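Local coordinates for synaptic vesicle membrane protein VAT-1 homolog-like (Homo sapiens, PDB 4A27) that probably acts as an oxidoreductase of the zinc-containing alcohol dehydrogenase family, in its quinone oxidoreductase branch, at residues L42-R50 with E324-R332. Sequence-based numbering, arbitrary orientation.
Sequences LNFIDLMVR and EAMQRIHDR
M326 buries more surface in this contact than any other residue: its CE lies 3.3 Å from D46 O, and its SD passes 3.9 Å from R50 NE, which is buried without a hydrogen-bond partner. Beyond CG the methionine chain is extended (chi2 -170°, chi3 157°), which carries the methyl to the backbone of the opposing helix. L47 slides past it in the opposite direction, CD1 meeting M326 CG at 3.9 Å while CD2 rests 3.6 Å from M326 O and also touches H330 CB. I329 CG2 meets F44 CD1 obliquely at 3.8 Å and also touches L47 CD2, while its CD1 presses on L42 CD2 at 3.3 Å, tighter than normal for two carbons. With an alanine in place of M326, a gap would probably open between L42 CD2 and L47 CD1, and R50 NE would probably lose the sulfur beside it. The segment axes of helices 44-50 and 324-330 cross at -110°, 10.0 Å apart at closest approach, and no hydrogen bond joins the segments. In this medium-chain dehydrogenase/reductase fold, the chain returns from the Rossmann domain to the GroES-like domain, packing helix 322-330 on helix 44-51 in a largely apolar contact and pairing strand 337-341 antiparallel with strand 32-42. That strand brings L338 against both L42 and I329, and W317 packs on A325, whose CB meets L42 CD1. At the start of helix 44-50, N43 N donates to D46 OD2, tying the aspartate carboxylate back to the preceding loop. A Schellman motif at R332 closes the other helix.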
# COMPACT_ATOMS: atom_id res chain seq x y z
N LEU A 42 9.63 24.63 -12.00
CA LEU A 42 8.92 25.33 -10.91
C LEU A 42 7.99 24.35 -10.23
O LEU A 42 7.18 23.68 -10.91
CB LEU A 42 8.13 26.49 -11.47
CG LEU A 42 8.64 27.87 -11.09
CD1 LEU A 42 8.84 28.68 -12.32
CD2 LEU A 42 7.63 28.50 -10.13
N ASN A 43 8.14 24.19 -8.92
CA ASN A 43 7.31 23.30 -8.17
C ASN A 43 6.61 24.02 -7.04
O ASN A 43 7.11 25.02 -6.51
CB ASN A 43 8.14 22.11 -7.65
CG ASN A 43 8.74 21.27 -8.77
OD1 ASN A 43 8.04 20.43 -9.33
ND2 ASN A 43 10.03 21.51 -9.11
N PHE A 44 5.48 23.49 -6.62
CA PHE A 44 4.73 24.08 -5.53
C PHE A 44 5.56 24.27 -4.26
O PHE A 44 5.41 25.27 -3.57
CB PHE A 44 3.50 23.24 -5.19
CG PHE A 44 2.48 24.00 -4.41
CD1 PHE A 44 1.59 24.85 -5.07
CD2 PHE A 44 2.43 23.89 -3.02
CE1 PHE A 44 0.64 25.58 -4.34
CE2 PHE A 44 1.47 24.61 -2.28
CZ PHE A 44 0.57 25.46 -2.95
N ILE A 45 6.42 23.30 -3.94
CA ILE A 45 7.31 23.42 -2.81
C ILE A 45 8.15 24.73 -2.84
O ILE A 45 8.43 25.34 -1.77
CB ILE A 45 8.21 22.15 -2.68
CG1 ILE A 45 8.96 22.14 -1.34
CG2 ILE A 45 9.22 22.09 -3.84
CD1 ILE A 45 8.07 21.93 -0.14
N ASP A 46 8.52 25.20 -4.04
CA ASP A 46 9.26 26.47 -4.18
C ASP A 46 8.46 27.64 -3.58
O ASP A 46 9.04 28.55 -2.98
CB ASP A 46 9.66 26.76 -5.66
CG ASP A 46 10.49 25.62 -6.30
OD1 ASP A 46 11.42 25.10 -5.66
OD2 ASP A 46 10.23 25.24 -7.47
N LEU A 47 7.14 27.62 -3.72
CA LEU A 47 6.30 28.65 -3.10
C LEU A 47 6.33 28.55 -1.57
O LEU A 47 6.32 29.56 -0.88
CB LEU A 47 4.85 28.57 -3.58
CG LEU A 47 4.61 29.11 -4.98
CD1 LEU A 47 5.34 28.21 -6.00
CD2 LEU A 47 3.11 29.20 -5.26
N MET A 48 6.42 27.33 -1.07
CA MET A 48 6.52 27.09 0.36
C MET A 48 7.88 27.51 0.93
O MET A 48 7.94 28.07 2.03
CB MET A 48 6.29 25.61 0.66
CG MET A 48 4.92 25.05 0.22
SD MET A 48 3.52 25.85 1.05
CE MET A 48 3.16 27.23 -0.07
N VAL A 49 8.95 27.18 0.21
CA VAL A 49 10.30 27.62 0.58
C VAL A 49 10.33 29.14 0.63
O VAL A 49 10.90 29.72 1.55
CB VAL A 49 11.40 27.11 -0.42
N ARG A 50 9.67 29.79 -0.32
CA ARG A 50 9.61 31.26 -0.37
C ARG A 50 8.94 31.90 0.86
O ARG A 50 9.38 32.94 1.33
CB ARG A 50 8.88 31.71 -1.64
CG ARG A 50 9.18 33.14 -2.04
CD ARG A 50 8.00 34.07 -1.86
NE ARG A 50 6.91 33.71 -2.76
CZ ARG A 50 5.66 33.44 -2.40
NH1 ARG A 50 5.27 33.51 -1.13
NH2 ARG A 50 4.78 33.11 -3.33
N GLU A 324 6.20 36.29 -11.40
CA GLU A 324 4.95 36.10 -12.17
C GLU A 324 4.61 34.60 -12.36
O GLU A 324 3.44 34.23 -12.33
CB GLU A 324 5.04 36.81 -13.51
CG GLU A 324 3.72 36.86 -14.27
CD GLU A 324 3.77 37.62 -15.61
OE1 GLU A 324 4.76 38.37 -15.89
OE2 GLU A 324 2.80 37.44 -16.38
N ALA A 325 5.61 33.75 -12.54
CA ALA A 325 5.35 32.33 -12.66
C ALA A 325 4.79 31.77 -11.34
O ALA A 325 3.85 30.97 -11.36
CB ALA A 325 6.59 31.61 -13.07
N MET A 326 5.41 32.13 -10.22
CA MET A 326 4.94 31.69 -8.91
C MET A 326 3.52 32.10 -8.65
O MET A 326 2.72 31.33 -8.10
CB MET A 326 5.81 32.26 -7.80
CG MET A 326 7.03 31.40 -7.58
SD MET A 326 7.87 31.89 -6.09
CE MET A 326 8.76 30.41 -5.69
N GLN A 327 3.19 33.32 -9.07
CA GLN A 327 1.84 33.83 -8.90
C GLN A 327 0.89 32.96 -9.65
O GLN A 327 -0.18 32.61 -9.15
CB GLN A 327 1.76 35.25 -9.43
CG GLN A 327 0.40 35.89 -9.28
CD GLN A 327 0.05 36.14 -7.80
OE1 GLN A 327 0.82 36.79 -7.09
NE2 GLN A 327 -1.09 35.60 -7.34
N ARG A 328 1.26 32.58 -10.86
CA ARG A 328 0.38 31.70 -11.67
C ARG A 328 0.13 30.34 -11.02
O ARG A 328 -0.98 29.82 -11.07
CB ARG A 328 0.96 31.58 -13.07
CG ARG A 328 0.11 30.75 -14.08
CD ARG A 328 0.85 30.78 -15.41
NE ARG A 328 0.31 29.87 -16.44
CZ ARG A 328 -0.42 30.26 -17.48
NH1 ARG A 328 -0.78 31.54 -17.64
NH2 ARG A 328 -0.83 29.35 -18.36
N ILE A 329 1.17 29.75 -10.41
CA ILE A 329 1.01 28.48 -9.70
C ILE A 329 0.11 28.66 -8.47
O ILE A 329 -0.76 27.83 -8.20
CB ILE A 329 2.36 27.91 -9.22
CG1 ILE A 329 3.21 27.48 -10.40
CG2 ILE A 329 2.14 26.71 -8.30
CD1 ILE A 329 4.62 27.12 -10.00
N HIS A 330 0.31 29.76 -7.74
CA HIS A 330 -0.57 30.08 -6.63
C HIS A 330 -2.03 30.18 -7.09
O HIS A 330 -2.91 29.67 -6.44
CB HIS A 330 -0.13 31.35 -5.93
CG HIS A 330 -1.06 31.81 -4.85
ND1 HIS A 330 -1.26 31.09 -3.68
CD2 HIS A 330 -1.85 32.90 -4.75
CE1 HIS A 330 -2.13 31.72 -2.92
NE2 HIS A 330 -2.50 32.83 -3.55
N ASP A 331 -2.25 30.84 -8.23
CA ASP A 331 -3.58 31.06 -8.79
C ASP A 331 -4.13 29.85 -9.53
O ASP A 331 -5.21 29.94 -10.14
CB ASP A 331 -3.56 32.26 -9.75
CG ASP A 331 -3.32 33.59 -9.03
OD1 ASP A 331 -3.18 33.60 -7.79
OD2 ASP A 331 -3.28 34.63 -9.71
N ARG A 332 -3.38 28.75 -9.53
CA ARG A 332 -3.80 27.49 -10.14
C ARG A 332 -4.24 27.65 -11.60
O ARG A 332 -5.16 26.96 -12.05
CB ARG A 332 -4.93 26.86 -9.32
CG ARG A 332 -4.59 26.60 -7.85
CD ARG A 332 -5.82 26.04 -7.12
NE ARG A 332 -6.62 25.25 -8.06
CZ ARG A 332 -6.48 23.95 -8.29
NH1 ARG A 332 -5.59 23.23 -7.60
NH2 ARG A 332 -7.24 23.35 -9.20